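Local coordinates for endoglucanase, glycoside hydrolase family 5 protein (Cytophaga hutchinsonii, PDB 5IHS) that probably hydrolyses internal beta-1,4-glucosidic bonds of cellulose as a TIM-barrel endoglucanase of glycoside hydrolase family 5, at residues S56-S60 and Q61-Q65; V71-W74 and L75-D78. One frame throughout, in Å; residues are numbered along the deposited sequence.

Contact 1 of 2, residues S56-S60 and Q61-Q65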
ATOM      1  N   SER A  56      -5.469   1.534   3.332  1.00  6.31           N
ATOM      2  CA  SER A  56      -5.673   0.258   2.671  1.00  6.33           C
ATOM      3  C   SER A  56      -7.086  -0.243   2.919  1.00  5.73           C
ATOM      4  O   SER A  56      -7.580  -0.230   4.053  1.00  7.11           O
ATOM      5  CB  SER A  56      -4.671  -0.785   3.174  1.00  6.60           C
ATOM      6  OG  SER A  56      -4.705  -1.975   2.392  1.00  6.76           O
ATOM      7  N   LEU A  57      -7.699  -0.753   1.864  1.00  6.01           N
ATOM      8  CA  LEU A  57      -8.834  -1.637   2.009  1.00  6.47           C
ATOM      9  C   LEU A  57      -8.346  -2.976   2.561  1.00  6.68           C
ATOM     10  O   LEU A  57      -7.156  -3.310   2.519  1.00  7.49           O
ATOM     11  CB  LEU A  57      -9.551  -1.778   0.667  1.00  7.35           C
ATOM     12  CG  LEU A  57     -10.028  -0.443   0.068  1.00  9.09           C
ATOM     13  CD1 LEU A  57     -10.542  -0.609  -1.343  1.00  9.38           C
ATOM     14  CD2 LEU A  57     -11.065   0.245   0.929  1.00 13.33           C
ATOM     15  N   PHE A  58      -9.279  -3.744   3.090  1.00  7.78           N
ATOM     16  CA  PHE A  58      -9.019  -5.070   3.639  1.00  7.44           C
ATOM     17  C   PHE A  58      -9.163  -6.097   2.518  1.00  7.47           C
ATOM     18  O   PHE A  58      -9.676  -5.791   1.442  1.00  8.71           O
ATOM     19  CB  PHE A  58     -10.057  -5.283   4.749  1.00  7.48           C
ATOM     20  CG  PHE A  58      -9.908  -6.530   5.618  1.00  8.25           C
ATOM     21  CD1 PHE A  58      -9.209  -6.482   6.819  1.00  9.44           C
ATOM     22  CD2 PHE A  58     -10.621  -7.691   5.331  1.00  8.98           C
ATOM     23  CE1 PHE A  58      -9.155  -7.589   7.656  1.00 10.73           C
ATOM     24  CE2 PHE A  58     -10.575  -8.791   6.179  1.00 10.05           C
ATOM     25  CZ  PHE A  58      -9.849  -8.737   7.335  1.00 10.59           C
ATOM     26  N   TRP A  59      -8.719  -7.325   2.781  1.00  7.60           N
ATOM     27  CA  TRP A  59      -8.868  -8.451   1.861  1.00  8.19           C
ATOM     28  C   TRP A  59     -10.122  -8.342   1.000  1.00  7.94           C
ATOM     29  O   TRP A  59     -11.243  -8.351   1.522  1.00  8.23           O
ATOM     30  CB  TRP A  59      -8.984  -9.740   2.659  1.00  8.07           C
ATOM     31  CG  TRP A  59      -7.789 -10.139   3.458  1.00  8.44           C
ATOM     32  CD1 TRP A  59      -7.450  -9.745   4.723  1.00  9.40           C
ATOM     33  CD2 TRP A  59      -6.809 -11.090   3.058  1.00  9.09           C
ATOM     34  NE1 TRP A  59      -6.307 -10.391   5.120  1.00  9.65           N
ATOM     35  CE2 TRP A  59      -5.887 -11.219   4.109  1.00  9.60           C
ATOM     36  CE3 TRP A  59      -6.626 -11.848   1.900  1.00 10.51           C
ATOM     37  CZ2 TRP A  59      -4.797 -12.090   4.039  1.00 10.77           C
ATOM     38  CZ3 TRP A  59      -5.554 -12.711   1.831  1.00 10.96           C
ATOM     39  CH2 TRP A  59      -4.653 -12.826   2.891  1.00 11.00           C
ATOM     40  N   SER A  60      -9.949  -8.312  -0.320  1.00  7.82           N
ATOM     41  CA  SER A  60     -11.057  -8.045  -1.225  1.00  8.00           C
ATOM     42  C   SER A  60     -12.150  -9.104  -1.155  1.00  8.21           C
ATOM     43  O   SER A  60     -13.323  -8.787  -1.398  1.00  8.80           O
ATOM     44  CB  SER A  60     -10.536  -7.945  -2.655  1.00  8.15           C
ATOM     45  OG  SER A  60      -9.852  -9.114  -3.070  1.00  8.30           O
ATOM     46  N   GLN A  61     -11.802 -10.358  -0.863  1.00  8.62           N
ATOM     47  CA  GLN A  61     -12.832 -11.394  -0.859  1.00  9.52           C
ATOM     48  C   GLN A  61     -13.684 -11.372   0.407  1.00  9.80           C
ATOM     49  O   GLN A  61     -14.757 -11.989   0.430  1.00 11.62           O
ATOM     50  CB  GLN A  61     -12.238 -12.789  -1.130  1.00 10.37           C
ATOM     51  CG  GLN A  61     -11.452 -13.438   0.003  1.00 10.37           C
ATOM     52  CD  GLN A  61      -9.969 -13.104  -0.029  1.00 10.26           C
ATOM     53  OE1 GLN A  61      -9.581 -11.935  -0.165  1.00  9.50           O
ATOM     54  NE2 GLN A  61      -9.128 -14.128   0.098  1.00 11.62           N
ATOM     55  N   TRP A  62     -13.249 -10.656   1.442  1.00  9.70           N
ATOM     56  CA  TRP A  62     -13.945 -10.636   2.719  1.00 10.42           C
ATOM     57  C   TRP A  62     -14.524  -9.277   3.093  1.00 10.65           C
ATOM     58  O   TRP A  62     -15.459  -9.230   3.900  1.00 12.12           O
ATOM     59  CB  TRP A  62     -13.015 -11.138   3.832  1.00 12.26           C
ATOM     60  CG  TRP A  62     -12.594 -12.572   3.625  1.00 13.05           C
ATOM     61  CD1 TRP A  62     -13.367 -13.600   3.170  1.00 13.77           C
ATOM     62  CD2 TRP A  62     -11.291 -13.118   3.840  1.00 13.46           C
ATOM     63  NE1 TRP A  62     -12.624 -14.750   3.089  1.00 14.43           N
ATOM     64  CE2 TRP A  62     -11.347 -14.482   3.498  1.00 14.59           C
ATOM     65  CE3 TRP A  62     -10.078 -12.587   4.286  1.00 14.49           C
ATOM     66  CZ2 TRP A  62     -10.241 -15.320   3.590  1.00 15.45           C
ATOM     67  CZ3 TRP A  62      -8.981 -13.421   4.376  1.00 15.41           C
ATOM     68  CH2 TRP A  62      -9.071 -14.773   4.035  1.00 15.89           C
ATOM     69  N   MET A  63     -14.024  -8.188   2.510  1.00  9.40           N
ATOM     70  CA  MET A  63     -14.548  -6.844   2.742  1.00  9.38           C
ATOM     71  C   MET A  63     -14.780  -6.131   1.417  1.00  9.37           C
ATOM     72  O   MET A  63     -14.593  -4.920   1.292  1.00  9.50           O
ATOM     73  CB  MET A  63     -13.627  -6.053   3.668  1.00 10.25           C
ATOM     74  CG  MET A  63     -13.624  -6.528   5.106  1.00 11.08           C
ATOM     75  SD  MET A  63     -15.105  -6.032   5.996  1.00 11.09           S
ATOM     76  CE  MET A  63     -14.986  -7.162   7.385  1.00 12.40           C
ATOM     77  N   GLY A  64     -15.219  -6.890   0.411  1.00  9.79           N
ATOM     78  CA  GLY A  64     -15.440  -6.360  -0.921  1.00  9.91           C
ATOM     79  C   GLY A  64     -16.522  -5.310  -1.009  1.00  9.69           C
ATOM     80  O   GLY A  64     -16.553  -4.554  -1.983  1.00 10.06           O
ATOM     81  N   GLN A  65     -17.406  -5.227  -0.009  1.00  9.44           N
ATOM     82  CA  GLN A  65     -18.462  -4.224  -0.046  1.00 10.32           C
ATOM     83  C   GLN A  65     -17.916  -2.799  -0.023  1.00  9.60           C
ATOM     84  O   GLN A  65     -18.642  -1.878  -0.405  1.00 10.65           O
ATOM     85  CB  GLN A  65     -19.482  -4.428   1.090  1.00 10.86           C
ATOM     86  CG  GLN A  65     -18.971  -4.197   2.507  1.00 11.94           C
ATOM     87  CD  GLN A  65     -18.382  -5.445   3.151  1.00 12.83           C
ATOM     88  OE1 GLN A  65     -17.774  -6.282   2.482  1.00 12.87           O
ATOM     89  NE2 GLN A  65     -18.542  -5.563   4.468  1.00 14.05           N
TER
HETATM   90  O   HOH W   1     -12.150  -3.184   2.450  1.00  9.97           O
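Trp59 O takes two backbone N-H groups of the turn that follows it. Met63 N lies 3.0 Å from Trp59 O, nearly in line with the C=O bond. Trp62 N is 3.1 Å from Trp59 O but comes from above the carbonyl plane, 51° out of it. The two bonds reach back over three and four residues and curl 59-63 into a tight turn. Water 1 joins the incoming and outgoing chain: it accepts from Phe58 N at 3.0 Å and donates to Met63 O.

The indoles of Trp59 and Trp62 lie side by side and point the same way. Trp62 places its CZ3 corner over one face of the Trp59 ring, 3.4 Å from Trp59 CD2. The planes of the Trp59 five-membered ring and the Trp62 six-membered ring meet obliquely, at 48°. Gln61 bends at chi2 (-90°), which brings OE1 to the edge of the Trp59 ring, 3.6 Å from Trp59 CE3. The Gln61 amide is turned steeply from that ring. This buried OE1 has no polar partner, while NE2 is bonded to Met92 O.

On the Phe58 side, Met63 CG presses tightly on the ring, 3.2 Å from Phe58 CD2. Met63 SD makes an oblique Met-aromatic contact, 5.5 Å from the centroid of the Phe58 ring.

Ser60 OG hydrogen-bonds to Glu102 and Gly89 N, and Ser60 O to Lys105. These bonds tie the turn to helix 99-116 and to the end of strand 83-89. Trp282 of strand 279-284 meets both Phe58 and Trp59. The turn thus lies in the loop that leaves the C-terminal end of barrel strand 53-57, the end that carries the active site in this fold, between the two strands that flank it.

Contact 2 of 2, residues V71-W74 and L75-D78; sequences VVKW and LRDD
Four successive i to i+4 backbone bonds run through 71-78, from Leu75 N to Val71 O through to Asp78 N to Trp74 O. Both of the bonds named are 2.8 Å long. Asp78 lies against the Trp74 indole. Its CB sits over the centre of the six-membered ring of Trp74, 3.6 Å from the centroid, a CH-pi contact. The Asp78 carboxylate is stacked on the indole, the planes 17° apart. Both side chains start anti to their backbone N (chi1 -175° and -176°), and this sends them out alongside each other. Water 2 bridges the pair: it accepts from Trp74 NE1 at 2.9 Å and donates to Asp78 OD2, which also forms a salt bridge with Arg317.

The adjacent residues Arg76 and Asp77 form a salt bridge: Arg76 grips Asp77 side-on. Its NE and NH2 both bind Asp77 OD1, with NE at 2.8 Å. The other oxygen, Asp77 OD2, rests 3.5 Å from Lys73 CG, against the aliphatic chain. Val71 CG1 meets Leu75 CD1 at 3.8 Å on a buried side of the helix.

Val72 packs on Val109 and Ala112 of helix 99-116, and Asp78 reaches helix 311-329. Helix 69-77 therefore sits between these two helices on the outside of the barrel.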
ATOM      1  N   VAL A  71     -16.736   5.014  -1.487  1.00  8.47           N
ATOM      2  CA  VAL A  71     -15.673   4.942  -0.487  1.00  8.05           C
ATOM      3  C   VAL A  71     -14.448   5.728  -0.943  1.00  7.56           C
ATOM      4  O   VAL A  71     -13.864   6.484  -0.165  1.00  7.69           O
ATOM      5  CB  VAL A  71     -15.347   3.474  -0.155  1.00  8.46           C
ATOM      6  CG1 VAL A  71     -14.031   3.337   0.609  1.00  8.67           C
ATOM      7  CG2 VAL A  71     -16.495   2.867   0.642  1.00  9.41           C
ATOM      8  N   VAL A  72     -14.013   5.537  -2.190  1.00  7.62           N
ATOM      9  CA  VAL A  72     -12.814   6.245  -2.640  1.00  7.54           C
ATOM     10  C   VAL A  72     -13.021   7.757  -2.571  1.00  7.39           C
ATOM     11  O   VAL A  72     -12.139   8.497  -2.115  1.00  7.59           O
ATOM     12  CB  VAL A  72     -12.388   5.769  -4.039  1.00  7.86           C
ATOM     13  CG1 VAL A  72     -11.259   6.630  -4.581  1.00  9.00           C
ATOM     14  CG2 VAL A  72     -11.956   4.298  -3.992  1.00  8.79           C
ATOM     15  N   LYS A  73     -14.183   8.242  -3.016  1.00  7.49           N
ATOM     16  CA  LYS A  73     -14.452   9.679  -2.959  1.00  7.86           C
ATOM     17  C   LYS A  73     -14.436  10.187  -1.524  1.00  7.70           C
ATOM     18  O   LYS A  73     -13.882  11.257  -1.242  1.00  7.99           O
ATOM     19  CB  LYS A  73     -15.790   9.998  -3.619  1.00  9.50           C
ATOM     20  CG  LYS A  73     -16.048  11.491  -3.715  1.00 12.06           C
ATOM     21  CD  LYS A  73     -17.329  11.803  -4.450  1.00 14.80           C
ATOM     22  CE  LYS A  73     -17.560  13.300  -4.513  1.00 18.42           C
ATOM     23  NZ  LYS A  73     -18.869  13.585  -5.136  1.00 21.00           N
ATOM     24  N   TRP A  74     -15.048   9.437  -0.603  1.00  7.27           N
ATOM     25  CA  TRP A  74     -15.087   9.834   0.797  1.00  7.10           C
ATOM     26  C   TRP A  74     -13.692   9.818   1.406  1.00  6.87           C
ATOM     27  O   TRP A  74     -13.339  10.702   2.200  1.00  7.53           O
ATOM     28  CB  TRP A  74     -16.047   8.911   1.566  1.00  8.03           C
ATOM     29  CG  TRP A  74     -16.249   9.320   2.987  1.00  7.73           C
ATOM     30  CD1 TRP A  74     -15.746   8.713   4.092  1.00  8.25           C
ATOM     31  CD2 TRP A  74     -16.985  10.460   3.459  1.00  7.60           C
ATOM     32  NE1 TRP A  74     -16.129   9.390   5.224  1.00  8.74           N
ATOM     33  CE2 TRP A  74     -16.885  10.470   4.864  1.00  8.01           C
ATOM     34  CE3 TRP A  74     -17.723  11.470   2.828  1.00  8.68           C
ATOM     35  CZ2 TRP A  74     -17.495  11.441   5.652  1.00  8.75           C
ATOM     36  CZ3 TRP A  74     -18.332  12.435   3.619  1.00  9.40           C
ATOM     37  CH2 TRP A  74     -18.212  12.414   5.007  1.00  9.47           C
ATOM     38  N   LEU A  75     -12.883   8.818   1.059  1.00  6.77           N
ATOM     39  CA  LEU A  75     -11.507   8.793   1.549  1.00  7.20           C
ATOM     40  C   LEU A  75     -10.724  10.016   1.080  1.00  7.05           C
ATOM     41  O   LEU A  75      -9.923  10.567   1.835  1.00  7.96           O
ATOM     42  CB  LEU A  75     -10.807   7.499   1.129  1.00  7.12           C
ATOM     43  CG  LEU A  75     -11.304   6.238   1.836  1.00  8.26           C
ATOM     44  CD1 LEU A  75     -10.642   5.017   1.225  1.00  9.46           C
ATOM     45  CD2 LEU A  75     -11.030   6.300   3.333  1.00  8.71           C
ATOM     46  N   ARG A  76     -10.929  10.459  -0.163  1.00  7.19           N
ATOM     47  CA  ARG A  76     -10.273  11.681  -0.619  1.00  7.39           C
ATOM     48  C   ARG A  76     -10.833  12.907   0.097  1.00  7.74           C
ATOM     49  O   ARG A  76     -10.077  13.737   0.613  1.00  8.86           O
ATOM     50  CB  ARG A  76     -10.462  11.848  -2.124  1.00  7.83           C
ATOM     51  CG  ARG A  76      -9.796  13.117  -2.671  1.00  8.51           C
ATOM     52  CD  ARG A  76     -10.212  13.405  -4.097  1.00  9.12           C
ATOM     53  NE  ARG A  76     -11.598  13.840  -4.112  1.00  9.85           N
ATOM     54  CZ  ARG A  76     -12.257  14.249  -5.185  1.00 11.16           C
ATOM     55  NH1 ARG A  76     -11.672  14.242  -6.378  1.00 12.02           N
ATOM     56  NH2 ARG A  76     -13.511  14.664  -5.052  1.00 13.05           N
ATOM     57  N   ASP A  77     -12.161  13.058   0.103  1.00  7.85           N
ATOM     58  CA  ASP A  77     -12.762  14.320   0.523  1.00  9.03           C
ATOM     59  C   ASP A  77     -12.755  14.495   2.035  1.00  8.74           C
ATOM     60  O   ASP A  77     -12.550  15.608   2.526  1.00  9.74           O
ATOM     61  CB  ASP A  77     -14.213  14.414   0.064  1.00 10.57           C
ATOM     62  CG  ASP A  77     -14.368  14.552  -1.436  1.00 13.32           C
ATOM     63  OD1 ASP A  77     -13.377  14.840  -2.147  1.00 14.40           O
ATOM     64  OD2 ASP A  77     -15.517  14.387  -1.902  1.00 15.37           O
ATOM     65  N   ASP A  78     -13.016  13.429   2.787  1.00  7.88           N
ATOM     66  CA  ASP A  78     -13.118  13.518   4.239  1.00  7.71           C
ATOM     67  C   ASP A  78     -11.856  13.054   4.953  1.00  7.74           C
ATOM     68  O   ASP A  78     -11.454  13.664   5.947  1.00  9.67           O
ATOM     69  CB  ASP A  78     -14.322  12.713   4.746  1.00  8.47           C
ATOM     70  CG  ASP A  78     -14.514  12.855   6.240  1.00  8.83           C
ATOM     71  OD1 ASP A  78     -14.928  13.947   6.677  1.00 10.44           O
ATOM     72  OD2 ASP A  78     -14.210  11.890   6.973  1.00  9.93           O
TER
HETATM   73  O   HOH W   2     -15.261   9.530   7.949  1.00  8.75           O

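In the fold
The two contacts come in series along one beta-alpha-beta unit of the eight-stranded parallel barrel: strand 53-57, helix 69-77, strand 83-89. Contact 1 comes first, where the chain leaves the strand. Contact 2 follows on the helix that leads back towards the next strand. Their centres are about 16 Å apart. They still touch, through apolar packing of Leu57 CD2 on Val71 CG1 at 4.3 Å. Helix 99-116 borders both. Contact 1 thus shapes a loop at the barrel end where family 5 enzymes bind substrate, whereas contact 2 belongs to the outer helical layer of the same unit.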